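Local coordinates for uncharacterized protein (Sus scrofa, PDB 5BNF) that belongs to the ADP-ribosyl cyclase family as the pig form of CD38, a protein cross-linked by five disulfides, at residues Lys4-Asp9 against Ser118-Glu123; Asp72-Trp77 against Glu149-Met154; Ser110-Val115 against Ser124-Arg129; Leu143-Ala148 against Val178-Pro183; Val193-Gly198 against Cys226-Arg231. All blocks are in the same frame, centred on the assembly; numbering follows the deposited sequence.

Contact 1 (Lys4-Asp9 against Ser118-Glu123)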
# COMPACT_ATOMS: atom_id res chain seq x y z
N LYS A 4 -17.22 -4.01 -4.57
CA LYS A 4 -17.92 -2.77 -4.23
C LYS A 4 -17.97 -1.81 -5.41
O LYS A 4 -17.00 -1.68 -6.16
CB LYS A 4 -17.19 -2.07 -3.07
CG LYS A 4 -17.83 -2.22 -1.70
CD LYS A 4 -16.87 -1.71 -0.64
CE LYS A 4 -17.47 -1.76 0.76
NZ LYS A 4 -16.48 -1.37 1.80
N GLY A 5 -19.09 -1.13 -5.56
CA GLY A 5 -19.21 -0.15 -6.62
C GLY A 5 -18.39 1.05 -6.22
O GLY A 5 -17.98 1.15 -5.06
N SER A 6 -18.16 1.96 -7.16
CA SER A 6 -17.38 3.15 -6.88
C SER A 6 -17.92 3.91 -5.68
O SER A 6 -19.12 3.88 -5.41
CB SER A 6 -17.36 4.05 -8.11
OG SER A 6 -16.81 3.38 -9.22
N THR A 7 -17.04 4.58 -4.96
CA THR A 7 -17.45 5.35 -3.81
C THR A 7 -18.18 6.59 -4.33
O THR A 7 -17.68 7.29 -5.21
CB THR A 7 -16.24 5.79 -2.98
OG1 THR A 7 -15.42 4.64 -2.70
CG2 THR A 7 -16.68 6.43 -1.67
N VAL A 8 -19.38 6.83 -3.82
CA VAL A 8 -20.15 7.99 -4.25
C VAL A 8 -19.35 9.26 -4.02
O VAL A 8 -18.62 9.37 -3.03
CB VAL A 8 -21.47 8.11 -3.48
CG1 VAL A 8 -22.23 9.34 -3.95
CG2 VAL A 8 -22.31 6.86 -3.68
N ASP A 9 -19.49 10.22 -4.93
CA ASP A 9 -18.78 11.48 -4.83
C ASP A 9 -17.28 11.26 -4.83
O ASP A 9 -16.52 12.06 -4.29
CB ASP A 9 -19.18 12.22 -3.55
CG ASP A 9 -20.67 12.46 -3.47
OD1 ASP A 9 -21.25 12.91 -4.48
OD2 ASP A 9 -21.25 12.21 -2.39
N SER A 118 -18.91 8.39 -19.19
CA SER A 118 -18.02 9.47 -18.81
C SER A 118 -18.02 9.62 -17.28
O SER A 118 -17.50 10.61 -16.75
CB SER A 118 -18.48 10.79 -19.44
OG SER A 118 -19.55 11.35 -18.69
N GLU A 119 -18.59 8.64 -16.59
CA GLU A 119 -18.65 8.68 -15.13
C GLU A 119 -18.24 7.36 -14.48
O GLU A 119 -17.94 6.38 -15.16
CB GLU A 119 -20.07 9.03 -14.69
CG GLU A 119 -20.72 10.13 -15.52
CD GLU A 119 -22.14 10.41 -15.09
OE1 GLU A 119 -22.91 9.45 -14.88
OE2 GLU A 119 -22.50 11.61 -14.96
N ILE A 120 -18.22 7.36 -13.15
CA ILE A 120 -17.85 6.18 -12.37
C ILE A 120 -19.03 5.22 -12.32
O ILE A 120 -20.16 5.61 -12.58
CB ILE A 120 -17.50 6.57 -10.92
CG1 ILE A 120 -18.71 7.24 -10.26
CG2 ILE A 120 -16.30 7.51 -10.90
CD1 ILE A 120 -18.47 7.71 -8.82
N ASN A 121 -18.77 3.96 -11.98
CA ASN A 121 -19.83 2.97 -11.88
C ASN A 121 -20.09 2.70 -10.41
O ASN A 121 -19.26 2.10 -9.72
CB ASN A 121 -19.43 1.66 -12.57
CG ASN A 121 -20.58 0.68 -12.65
OD1 ASN A 121 -21.34 0.53 -11.70
ND2 ASN A 121 -20.69 -0.01 -13.78
N LEU A 122 -21.23 3.17 -9.92
CA LEU A 122 -21.59 3.01 -8.51
C LEU A 122 -22.17 1.64 -8.23
O LEU A 122 -22.15 1.16 -7.09
CB LEU A 122 -22.59 4.09 -8.11
CG LEU A 122 -22.12 5.54 -8.22
CD1 LEU A 122 -23.30 6.48 -8.00
CD2 LEU A 122 -21.03 5.80 -7.19
N GLU A 123 -22.69 1.00 -9.27
CA GLU A 123 -23.30 -0.31 -9.16
C GLU A 123 -22.36 -1.37 -8.59
O GLU A 123 -22.63 -1.94 -7.53
CB GLU A 123 -23.78 -0.75 -10.54
CG GLU A 123 -24.40 -2.12 -10.62
CD GLU A 123 -24.38 -2.66 -12.04
OE1 GLU A 123 -23.28 -3.04 -12.52
OE2 GLU A 123 -25.45 -2.69 -12.68
O HOH W 1 -21.98 2.74 -4.90
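The carbonyl oxygen Asn121 O takes two bonds from Ser6. The backbone Ser6 N donates to Asn121 O at 2.8 Å with an N-H...O angle of 163°. The hydroxyl Ser6 OG also donates to Asn121 O, at 2.8 Å, but from above the carbonyl plane. Ser6 OG lies anti to the carbonyl carbon and beside the backbone N (chi1 -59°), which lets N and OG of one residue close on the same acceptor. Next to this grip, Gly5 CA lies 3.3 Å from Leu122 O in a CA-H...O contact. The CA atoms of Gly5 and Leu122 are the nearest pair, 4.4 Å apart, and Gly5 has no side chain between them. A water donates to both Ser6 O and Leu122 O and links the two segments again. The contact joins two irregular loops, one before helix 10-25 and one between helices 101-106 and 135-149, on the surface of the ADP-ribosyl cyclase fold. Leu122 CD2 meets Val8 CG2 at 3.9 Å, and the two side chains cross at about a right angle. Ile120 CD1 reaches Thr7 O at 3.7 Å, while its side chain also touches Phe10 and Gln11. Further out, Thr7 OG1 is hydrogen-bonded to Ser110 N, and Cys112 N makes a further weak bond with Ser6 OG. Asn121 OD1 accepts from Ser124 N and, weakly, from Glu123 N.

Contact 2 (Asp72-Trp77 against Glu149-Met154); sequences DKTVFW and ENACGM
Asp72 OD1 accepts the backbone N-H of Met154 at 2.9 Å, with an N-H...O angle of 161°. The donor sits above the carboxylate plane, about 40° out of it. Asp72 CG is anti to its own carbonyl carbon (chi1 -66°), and this brings the carboxylate over Gly153 and Met154. Asp72 OD1 also comes within 3.3 Å of Gly153 CA, a close approach that Gly153, with no side chain, permits. The backbone of Asp72 is tied as well: its N donates to Cys152 O at 3.0 Å. One residue therefore holds the 149-154 segment through both its main chain and its side chain. Asp72 CA adds a CA-H...O contact to Met154 O at 3.1 Å. Further along, Thr74 packs on Ala151: Thr74 OG1 is 4.0 Å and Thr74 CG2 4.1 Å from Ala151 CB. A water hydrogen-bonded to Thr74 OG1 accepts from Cys152 N and bridges the two segments. Cys152 is also joined to Cys71 by a disulfide, a covalent link right beside the Asp72 bonds. These contacts lie at the entry to two neighbouring strands, 75-77 and 153-160, at one border of the parallel four-stranded sheet of this ADP-ribosyl cyclase fold.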
# COMPACT_ATOMS: atom_id res chain seq x y z
N ASP A 72 14.50 5.27 7.36
CA ASP A 72 14.23 4.76 8.69
C ASP A 72 12.79 4.95 9.10
O ASP A 72 12.36 4.44 10.13
CB ASP A 72 15.13 5.46 9.72
CG ASP A 72 16.60 5.15 9.52
OD1 ASP A 72 16.96 4.53 8.50
OD2 ASP A 72 17.40 5.55 10.40
N LYS A 73 12.03 5.68 8.29
CA LYS A 73 10.64 5.96 8.60
C LYS A 73 9.62 5.03 7.94
O LYS A 73 8.48 4.92 8.40
CB LYS A 73 10.32 7.41 8.22
CG LYS A 73 11.14 8.44 8.98
CD LYS A 73 10.48 8.81 10.30
CE LYS A 73 11.38 8.51 11.48
NZ LYS A 73 12.69 9.25 11.41
N THR A 74 10.03 4.34 6.87
CA THR A 74 9.15 3.42 6.16
C THR A 74 8.70 2.23 7.01
O THR A 74 9.51 1.45 7.50
CB THR A 74 9.82 2.87 4.91
OG1 THR A 74 10.16 3.95 4.05
CG2 THR A 74 8.89 1.93 4.18
N VAL A 75 7.38 2.10 7.15
CA VAL A 75 6.79 1.03 7.93
C VAL A 75 5.75 0.24 7.14
O VAL A 75 4.99 0.81 6.36
CB VAL A 75 6.13 1.59 9.19
CG1 VAL A 75 5.45 0.49 9.97
CG2 VAL A 75 7.19 2.28 10.05
N PHE A 76 5.73 -1.07 7.36
CA PHE A 76 4.78 -1.96 6.71
C PHE A 76 3.95 -2.71 7.75
O PHE A 76 4.44 -3.05 8.83
CB PHE A 76 5.53 -3.00 5.86
CG PHE A 76 6.19 -2.43 4.64
CD1 PHE A 76 5.43 -2.03 3.54
CD2 PHE A 76 7.57 -2.30 4.58
CE1 PHE A 76 6.05 -1.51 2.41
CE2 PHE A 76 8.19 -1.78 3.44
CZ PHE A 76 7.43 -1.38 2.36
N TRP A 77 2.69 -2.96 7.42
CA TRP A 77 1.79 -3.69 8.30
C TRP A 77 1.20 -4.80 7.44
O TRP A 77 0.65 -4.53 6.37
CB TRP A 77 0.68 -2.79 8.81
CG TRP A 77 0.10 -1.95 7.74
CD1 TRP A 77 0.55 -0.73 7.34
CD2 TRP A 77 -0.95 -2.31 6.84
NE1 TRP A 77 -0.17 -0.30 6.25
CE2 TRP A 77 -1.10 -1.25 5.92
CE3 TRP A 77 -1.80 -3.43 6.72
CZ2 TRP A 77 -2.04 -1.27 4.90
CZ3 TRP A 77 -2.74 -3.45 5.70
CH2 TRP A 77 -2.85 -2.37 4.80
N GLU A 149 10.31 0.36 -3.18
CA GLU A 149 11.49 0.71 -3.95
C GLU A 149 12.17 1.99 -3.44
O GLU A 149 13.38 2.12 -3.53
CB GLU A 149 11.12 0.87 -5.43
CG GLU A 149 10.54 -0.38 -6.07
CD GLU A 149 10.22 -0.19 -7.55
OE1 GLU A 149 9.58 0.82 -7.90
OE2 GLU A 149 10.59 -1.06 -8.37
N ASN A 150 11.39 2.92 -2.90
CA ASN A 150 11.92 4.17 -2.39
C ASN A 150 12.31 4.12 -0.92
O ASN A 150 12.64 5.15 -0.32
CB ASN A 150 10.91 5.31 -2.58
CG ASN A 150 10.56 5.56 -4.03
OD1 ASN A 150 11.43 5.60 -4.90
ND2 ASN A 150 9.27 5.73 -4.30
N ALA A 151 12.25 2.94 -0.32
CA ALA A 151 12.60 2.80 1.09
C ALA A 151 14.11 2.86 1.24
O ALA A 151 14.84 2.32 0.42
CB ALA A 151 12.07 1.48 1.63
N CYS A 152 14.57 3.54 2.29
CA CYS A 152 16.00 3.66 2.55
C CYS A 152 16.27 3.54 4.04
O CYS A 152 15.40 3.83 4.87
CB CYS A 152 16.54 5.01 2.04
SG CYS A 152 15.56 6.47 2.53
N GLY A 153 17.48 3.09 4.37
CA GLY A 153 17.87 2.93 5.76
C GLY A 153 17.30 1.67 6.37
O GLY A 153 17.45 0.57 5.85
N MET A 154 16.62 1.84 7.49
CA MET A 154 16.01 0.72 8.19
C MET A 154 14.50 0.74 7.99
O MET A 154 13.85 1.76 8.20
CB MET A 154 16.36 0.79 9.67
CG MET A 154 15.77 -0.31 10.50
SD MET A 154 14.21 0.20 11.23
CE MET A 154 14.81 0.93 12.75
O HOH W 2 12.36 5.03 3.84

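Contact 3 (Ser110-Val115 against Ser124-Arg129)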
# COMPACT_ATOMS: atom_id res chain seq x y z
N SER A 110 -13.38 3.01 -3.42
CA SER A 110 -13.63 2.03 -4.48
C SER A 110 -13.89 2.78 -5.79
O SER A 110 -14.65 3.75 -5.81
CB SER A 110 -14.85 1.16 -4.15
OG SER A 110 -14.49 0.12 -3.27
N TRP A 111 -13.28 2.32 -6.88
CA TRP A 111 -13.48 2.99 -8.15
C TRP A 111 -13.29 2.10 -9.38
O TRP A 111 -12.55 1.12 -9.35
CB TRP A 111 -12.55 4.21 -8.24
CG TRP A 111 -11.08 3.87 -8.32
CD1 TRP A 111 -10.35 3.66 -9.45
CD2 TRP A 111 -10.17 3.71 -7.22
NE1 TRP A 111 -9.05 3.37 -9.13
CE2 TRP A 111 -8.91 3.40 -7.77
CE3 TRP A 111 -10.30 3.80 -5.83
CZ2 TRP A 111 -7.78 3.17 -6.98
CZ3 TRP A 111 -9.17 3.58 -5.04
CH2 TRP A 111 -7.93 3.27 -5.62
N CYS A 112 -14.01 2.44 -10.44
CA CYS A 112 -13.93 1.74 -11.71
C CYS A 112 -14.82 2.45 -12.71
O CYS A 112 -15.87 3.00 -12.36
CB CYS A 112 -14.35 0.27 -11.58
SG CYS A 112 -16.10 -0.06 -11.22
N GLY A 113 -14.38 2.45 -13.96
CA GLY A 113 -15.13 3.11 -15.00
C GLY A 113 -15.99 2.14 -15.77
O GLY A 113 -16.30 1.05 -15.29
N LYS A 114 -16.36 2.55 -16.98
CA LYS A 114 -17.20 1.75 -17.84
C LYS A 114 -17.08 2.27 -19.27
O LYS A 114 -17.16 3.48 -19.50
CB LYS A 114 -18.63 1.85 -17.34
CG LYS A 114 -19.67 1.14 -18.18
CD LYS A 114 -21.03 1.29 -17.51
CE LYS A 114 -22.15 0.68 -18.34
NZ LYS A 114 -23.45 0.82 -17.64
N VAL A 115 -16.89 1.36 -20.23
CA VAL A 115 -16.78 1.75 -21.63
C VAL A 115 -18.05 2.46 -22.07
O VAL A 115 -19.16 1.96 -21.88
CB VAL A 115 -16.55 0.52 -22.54
CG1 VAL A 115 -16.76 0.89 -23.99
CG2 VAL A 115 -15.13 0.01 -22.36
N SER A 124 -21.25 -1.63 -9.27
CA SER A 124 -20.29 -2.63 -8.82
C SER A 124 -18.99 -2.52 -9.60
O SER A 124 -18.95 -1.97 -10.69
CB SER A 124 -20.87 -4.04 -9.00
OG SER A 124 -21.00 -4.37 -10.38
N CYS A 125 -17.93 -3.07 -9.02
CA CYS A 125 -16.62 -3.06 -9.65
C CYS A 125 -16.02 -4.44 -9.48
O CYS A 125 -16.25 -5.10 -8.47
CB CYS A 125 -15.71 -2.04 -8.97
SG CYS A 125 -16.14 -0.29 -9.20
N PRO A 126 -15.25 -4.90 -10.48
CA PRO A 126 -14.66 -6.23 -10.33
C PRO A 126 -13.58 -6.19 -9.25
O PRO A 126 -12.80 -5.25 -9.21
CB PRO A 126 -14.07 -6.50 -11.72
CG PRO A 126 -13.68 -5.12 -12.20
CD PRO A 126 -14.85 -4.26 -11.75
N ASP A 127 -13.57 -7.19 -8.36
CA ASP A 127 -12.55 -7.23 -7.32
C ASP A 127 -11.44 -8.14 -7.81
O ASP A 127 -11.54 -8.68 -8.90
CB ASP A 127 -13.13 -7.72 -5.98
CG ASP A 127 -13.63 -9.15 -6.03
OD1 ASP A 127 -13.33 -9.88 -7.00
OD2 ASP A 127 -14.33 -9.56 -5.08
N ARG A 128 -10.39 -8.32 -7.02
CA ARG A 128 -9.26 -9.12 -7.45
C ARG A 128 -9.61 -10.51 -7.98
O ARG A 128 -9.00 -10.98 -8.93
CB ARG A 128 -8.21 -9.22 -6.34
CG ARG A 128 -6.87 -9.77 -6.82
CD ARG A 128 -5.68 -9.39 -5.93
NE ARG A 128 -5.61 -10.16 -4.69
CZ ARG A 128 -6.20 -9.82 -3.55
NH1 ARG A 128 -6.93 -8.71 -3.48
NH2 ARG A 128 -6.06 -10.59 -2.48
N ARG A 129 -10.60 -11.16 -7.37
CA ARG A 129 -11.02 -12.49 -7.79
C ARG A 129 -11.86 -12.46 -9.06
O ARG A 129 -11.97 -13.48 -9.74
CB ARG A 129 -11.79 -13.18 -6.66
CG ARG A 129 -10.89 -13.54 -5.50
CD ARG A 129 -11.69 -14.00 -4.30
NE ARG A 129 -12.41 -15.24 -4.57
CZ ARG A 129 -13.14 -15.87 -3.67
NH1 ARG A 129 -13.24 -15.38 -2.45
NH2 ARG A 129 -13.76 -17.00 -3.98
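Cys112 and Cys125 are joined by a disulfide, with Cys112 SG 2.0 Å from Cys125 SG. The torsion about the S-S bond is -85°, close to the perpendicular twist that such bonds prefer. The two cysteines reach it with different first torsions. In Cys112 the sulfur stands between the backbone N and the carbonyl carbon (chi1 68°), the crowded position. In Cys125 it is anti to the carbonyl carbon and beside the backbone N (chi1 -69°). Both CB atoms point toward the other segment, and the CA atoms of Cys112 and Cys125 are 5.9 Å apart. The bond closes a short covalent loop within the irregular region between helices 101-106 and 135-149 of the ADP-ribosyl cyclase fold. No hydrogen bond crosses between the two segments. The rest is packing around sulfur: Cys125 SG lies 3.7 Å from Trp111 C, Cys112 SG is 3.5 Å from Ser124 O, and Pro126 CD touches Cys112 SG more loosely at 4.4 Å. The indole of Trp111 points the other way, into a set of aromatic rings that includes Phe10, Phe41, Phe45 and Phe139, and its NE1 is hydrogen-bonded to Tyr58 OH. Ser124 turns its CB away from the 110-115 segment, and its OG is hydrogen-bonded to the N-terminal Trp1 N.

Contact 4 (Leu143-Ala148 against Val178-Pro183); sequences LSKRFA and VHSLQP
Ala148 CB and Ser180 CB meet at 3.6 Å. Both CB atoms face the opposite segment. Both side chains are small, and the nearest CA atoms, those of Ala148 and Leu181, are 5.1 Å apart. Ser180 CB also lies 3.9 Å from Lys145 O, one turn back along the helix. Leu181 adds its CD2 methyl, which reaches Ala148 O at 3.7 Å. Its CB starts away from the helix, but CG is anti to the carbonyl carbon (chi1 -67°) and the end of the chain turns back. Ala148 and Leu181 form the buried side. Lys145 and Ser180 are partly exposed. There the lysine chain makes a single close touch, Lys145 CD 3.4 Å from Ser180 OG. It is bent at several torsions, and its end leads away to a salt bridge between NZ and Glu55. Ser180 OG has a weak hydrogen bond to Val176 O in its own helix. No hydrogen bond crosses the two segments, so the contact rests on packing alone. It joins the C-terminal part of helix 135-149 to the last, weakly bonded turn of helix 172-180 and the loop that follows. Strand 153-160 lies between these helices in sequence, as expected in an alternating alpha/beta part of the ADP-ribosyl cyclase fold.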
# COMPACT_ATOMS: atom_id res chain seq x y z
N LEU A 143 1.37 1.20 -5.95
CA LEU A 143 1.73 2.11 -4.88
C LEU A 143 2.68 1.40 -3.92
O LEU A 143 3.71 1.95 -3.51
CB LEU A 143 0.48 2.56 -4.13
CG LEU A 143 0.69 3.87 -3.36
CD1 LEU A 143 1.21 4.92 -4.34
CD2 LEU A 143 -0.62 4.32 -2.71
N SER A 144 2.33 0.17 -3.57
CA SER A 144 3.14 -0.63 -2.66
C SER A 144 4.51 -0.88 -3.25
O SER A 144 5.52 -0.72 -2.57
CB SER A 144 2.44 -1.96 -2.38
OG SER A 144 1.25 -1.74 -1.64
N LYS A 145 4.55 -1.25 -4.53
CA LYS A 145 5.81 -1.51 -5.19
C LYS A 145 6.71 -0.28 -5.13
O LYS A 145 7.88 -0.38 -4.79
CB LYS A 145 5.58 -1.89 -6.65
CG LYS A 145 6.87 -2.10 -7.42
CD LYS A 145 6.93 -3.49 -8.03
CE LYS A 145 7.18 -3.41 -9.52
NZ LYS A 145 6.08 -2.73 -10.25
N ARG A 146 6.15 0.88 -5.47
CA ARG A 146 6.91 2.13 -5.44
C ARG A 146 7.38 2.45 -4.03
O ARG A 146 8.54 2.78 -3.82
CB ARG A 146 6.05 3.30 -5.94
CG ARG A 146 5.82 3.35 -7.44
CD ARG A 146 7.10 3.66 -8.19
NE ARG A 146 7.59 2.52 -8.95
CZ ARG A 146 7.20 2.21 -10.18
NH1 ARG A 146 7.70 1.14 -10.79
NH2 ARG A 146 6.31 2.97 -10.81
N PHE A 147 6.47 2.33 -3.06
CA PHE A 147 6.76 2.61 -1.66
C PHE A 147 7.95 1.77 -1.19
O PHE A 147 8.80 2.27 -0.46
CB PHE A 147 5.52 2.30 -0.81
CG PHE A 147 5.61 2.78 0.62
CD1 PHE A 147 5.74 4.14 0.91
CD2 PHE A 147 5.50 1.88 1.68
CE1 PHE A 147 5.76 4.59 2.23
CE2 PHE A 147 5.52 2.33 3.00
CZ PHE A 147 5.65 3.69 3.28
N ALA A 148 8.01 0.52 -1.61
CA ALA A 148 9.10 -0.37 -1.21
C ALA A 148 10.41 -0.02 -1.91
O ALA A 148 11.49 -0.08 -1.31
CB ALA A 148 8.73 -1.81 -1.50
N VAL A 178 8.33 -6.91 0.08
CA VAL A 178 9.64 -7.42 0.50
C VAL A 178 10.64 -7.53 -0.65
O VAL A 178 11.81 -7.19 -0.49
CB VAL A 178 9.58 -8.83 1.16
CG1 VAL A 178 10.79 -9.01 2.08
CG2 VAL A 178 8.31 -9.00 1.93
N HIS A 179 10.18 -8.01 -1.80
CA HIS A 179 11.05 -8.19 -2.97
C HIS A 179 11.42 -6.89 -3.66
O HIS A 179 12.40 -6.85 -4.39
CB HIS A 179 10.38 -9.12 -3.99
CG HIS A 179 10.06 -10.48 -3.46
ND1 HIS A 179 11.02 -11.46 -3.31
CD2 HIS A 179 8.91 -11.01 -2.99
CE1 HIS A 179 10.47 -12.53 -2.76
NE2 HIS A 179 9.19 -12.28 -2.56
N SER A 180 10.66 -5.84 -3.43
CA SER A 180 10.96 -4.56 -4.05
C SER A 180 11.90 -3.68 -3.23
O SER A 180 12.22 -2.57 -3.62
CB SER A 180 9.67 -3.79 -4.35
OG SER A 180 8.93 -4.41 -5.39
N LEU A 181 12.33 -4.18 -2.07
CA LEU A 181 13.25 -3.41 -1.24
C LEU A 181 14.61 -3.39 -1.94
O LEU A 181 15.09 -4.42 -2.41
CB LEU A 181 13.38 -4.04 0.14
CG LEU A 181 12.13 -3.98 1.01
CD1 LEU A 181 12.29 -4.89 2.21
CD2 LEU A 181 11.89 -2.55 1.45
N GLN A 182 15.22 -2.21 -2.01
CA GLN A 182 16.52 -2.05 -2.66
C GLN A 182 17.65 -2.27 -1.67
O GLN A 182 17.85 -1.46 -0.77
CB GLN A 182 16.65 -0.64 -3.23
CG GLN A 182 15.58 -0.22 -4.23
CD GLN A 182 15.80 -0.81 -5.60
OE1 GLN A 182 15.51 -1.97 -5.84
NE2 GLN A 182 16.33 0.00 -6.51
N PRO A 183 18.42 -3.36 -1.83
CA PRO A 183 19.55 -3.67 -0.94
C PRO A 183 20.51 -2.49 -0.84
O PRO A 183 21.07 -2.21 0.23
CB PRO A 183 20.21 -4.87 -1.61
CG PRO A 183 19.08 -5.55 -2.28
CD PRO A 183 18.27 -4.41 -2.86

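Contact 5 (Val193-Gly198 against Cys226-Arg231); sequences VIHDSG and CQENYR
Strands 186-194 and 223-229 run parallel at one border of the sheet, and Val193 and Ile194 pair with Glu228 and Asn229 near their C-terminal ends. Val193 N donates to Gln227 O at 2.9 Å. Asn229 N then donates to Val193 O at 3.0 Å, and His195 N to Asn229 O at 2.7 Å. This ladder is the strand pairing of a beta-alpha-beta crossover, whose connecting helix is 208-219. On the face that carries Val193 and Glu228, the His195 ring turns back to the carboxylate. His195 NE2 faces Glu228 OE1 at the ring edge; the modelled distance is too short, so details of this His-carboxylate bond are doubtful. Ring and carboxylate planes are 64° apart. Glu228 OE2 accepts from Cys205 N. Val193 CG2 packs on Cys226 SG at 3.8 Å, beside the Cys205-Cys226 disulfide. On the other face, Ile194 CG2 lies 3.5 Å from Tyr230 O. Past the strand ends, the Tyr230 ring presents its edge to His195 O.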
# COMPACT_ATOMS: atom_id res chain seq x y z
N VAL A 193 6.49 -8.87 15.95
CA VAL A 193 5.36 -9.78 16.03
C VAL A 193 4.59 -9.39 17.29
O VAL A 193 5.12 -9.46 18.40
CB VAL A 193 5.81 -11.26 16.11
CG1 VAL A 193 4.60 -12.16 16.24
CG2 VAL A 193 6.59 -11.63 14.87
N ILE A 194 3.36 -8.94 17.09
CA ILE A 194 2.52 -8.50 18.20
C ILE A 194 1.74 -9.63 18.83
O ILE A 194 1.10 -10.42 18.13
CB ILE A 194 1.52 -7.43 17.73
CG1 ILE A 194 2.18 -6.48 16.74
CG2 ILE A 194 1.00 -6.66 18.93
CD1 ILE A 194 3.45 -5.85 17.25
N HIS A 195 1.80 -9.70 20.15
CA HIS A 195 1.09 -10.73 20.90
C HIS A 195 0.14 -10.10 21.91
O HIS A 195 0.45 -9.07 22.51
CB HIS A 195 2.07 -11.62 21.66
CG HIS A 195 2.95 -12.46 20.78
ND1 HIS A 195 2.47 -13.13 19.68
CD2 HIS A 195 4.26 -12.76 20.87
CE1 HIS A 195 3.45 -13.81 19.12
NE2 HIS A 195 4.55 -13.61 19.82
N ASP A 196 -1.01 -10.72 22.09
CA ASP A 196 -2.01 -10.26 23.04
C ASP A 196 -1.72 -10.94 24.38
O ASP A 196 -1.61 -12.16 24.44
CB ASP A 196 -3.40 -10.65 22.57
CG ASP A 196 -4.04 -9.59 21.70
OD1 ASP A 196 -3.31 -8.96 20.90
OD2 ASP A 196 -5.26 -9.39 21.82
N SER A 197 -1.59 -10.15 25.44
CA SER A 197 -1.33 -10.74 26.75
C SER A 197 -2.46 -11.71 27.07
O SER A 197 -2.32 -12.57 27.94
CB SER A 197 -1.25 -9.64 27.81
OG SER A 197 -0.68 -10.13 29.01
N GLY A 198 -3.56 -11.58 26.34
CA GLY A 198 -4.72 -12.44 26.55
C GLY A 198 -4.63 -13.86 26.03
O GLY A 198 -5.34 -14.74 26.54
N CYS A 226 14.00 -9.84 14.41
CA CYS A 226 12.61 -10.05 14.77
C CYS A 226 12.47 -9.96 16.29
O CYS A 226 13.28 -10.52 17.04
CB CYS A 226 12.16 -11.41 14.29
SG CYS A 226 10.41 -11.80 14.58
N GLN A 227 11.45 -9.25 16.75
CA GLN A 227 11.21 -9.07 18.16
C GLN A 227 9.73 -9.24 18.41
O GLN A 227 8.91 -9.01 17.53
CB GLN A 227 11.63 -7.67 18.59
CG GLN A 227 12.88 -7.63 19.45
CD GLN A 227 13.27 -6.21 19.82
OE1 GLN A 227 13.62 -5.40 18.96
NE2 GLN A 227 13.21 -5.89 21.11
N GLU A 228 9.40 -9.66 19.63
CA GLU A 228 8.01 -9.88 20.01
C GLU A 228 7.55 -8.86 21.03
O GLU A 228 8.27 -8.55 21.98
CB GLU A 228 7.88 -11.31 20.53
CG GLU A 228 8.46 -12.32 19.54
CD GLU A 228 8.03 -13.76 19.79
OE1 GLU A 228 6.85 -13.98 20.09
OE2 GLU A 228 8.88 -14.67 19.65
N ASN A 229 6.35 -8.32 20.83
CA ASN A 229 5.78 -7.30 21.71
C ASN A 229 4.29 -7.48 21.98
O ASN A 229 3.53 -7.88 21.10
CB ASN A 229 6.00 -5.91 21.10
CG ASN A 229 6.86 -5.04 21.97
OD1 ASN A 229 8.08 -5.24 22.05
ND2 ASN A 229 6.25 -4.07 22.63
N TYR A 230 3.87 -7.16 23.20
CA TYR A 230 2.46 -7.24 23.60
C TYR A 230 1.90 -5.86 23.30
O TYR A 230 1.23 -5.64 22.28
CB TYR A 230 2.31 -7.49 25.10
CG TYR A 230 3.17 -8.59 25.67
CD1 TYR A 230 2.94 -9.93 25.34
CD2 TYR A 230 4.20 -8.29 26.56
CE1 TYR A 230 3.72 -10.94 25.90
CE2 TYR A 230 4.98 -9.30 27.12
CZ TYR A 230 4.73 -10.62 26.79
OH TYR A 230 5.50 -11.61 27.36
N ARG A 231 2.17 -4.93 24.21
CA ARG A 231 1.74 -3.54 24.10
C ARG A 231 0.22 -3.36 24.13
O ARG A 231 -0.49 -4.39 24.23
CB ARG A 231 2.35 -2.90 22.84
CG ARG A 231 1.36 -2.50 21.76
CD ARG A 231 1.92 -2.72 20.35
NE ARG A 231 2.91 -1.72 19.94
CZ ARG A 231 2.61 -0.50 19.50
NH1 ARG A 231 1.35 -0.11 19.41
NH2 ARG A 231 3.58 0.33 19.14

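Contacts 1 and 3 share one region: their centres are about 9 Å apart, and Thr7 and Asn121 meet Ser110 and Cys112 through backbone atoms. Contact 3 is buried and covalent, whereas contact 1 lies at the surface and relies on hydrogen bonds and a water. Contacts 2 and 4 also touch, where Phe76 and Thr74 meet Phe147; both are partly buried, one polar and the other held by packing alone. Contact 5 reaches the same sheet as contact 2 but at its opposite border, with regular strand pairing. It lies about 40 Å from contact 1, centre to centre. Contact 3 holds both cysteines of its disulfide; contacts 2 and 5 hold one each.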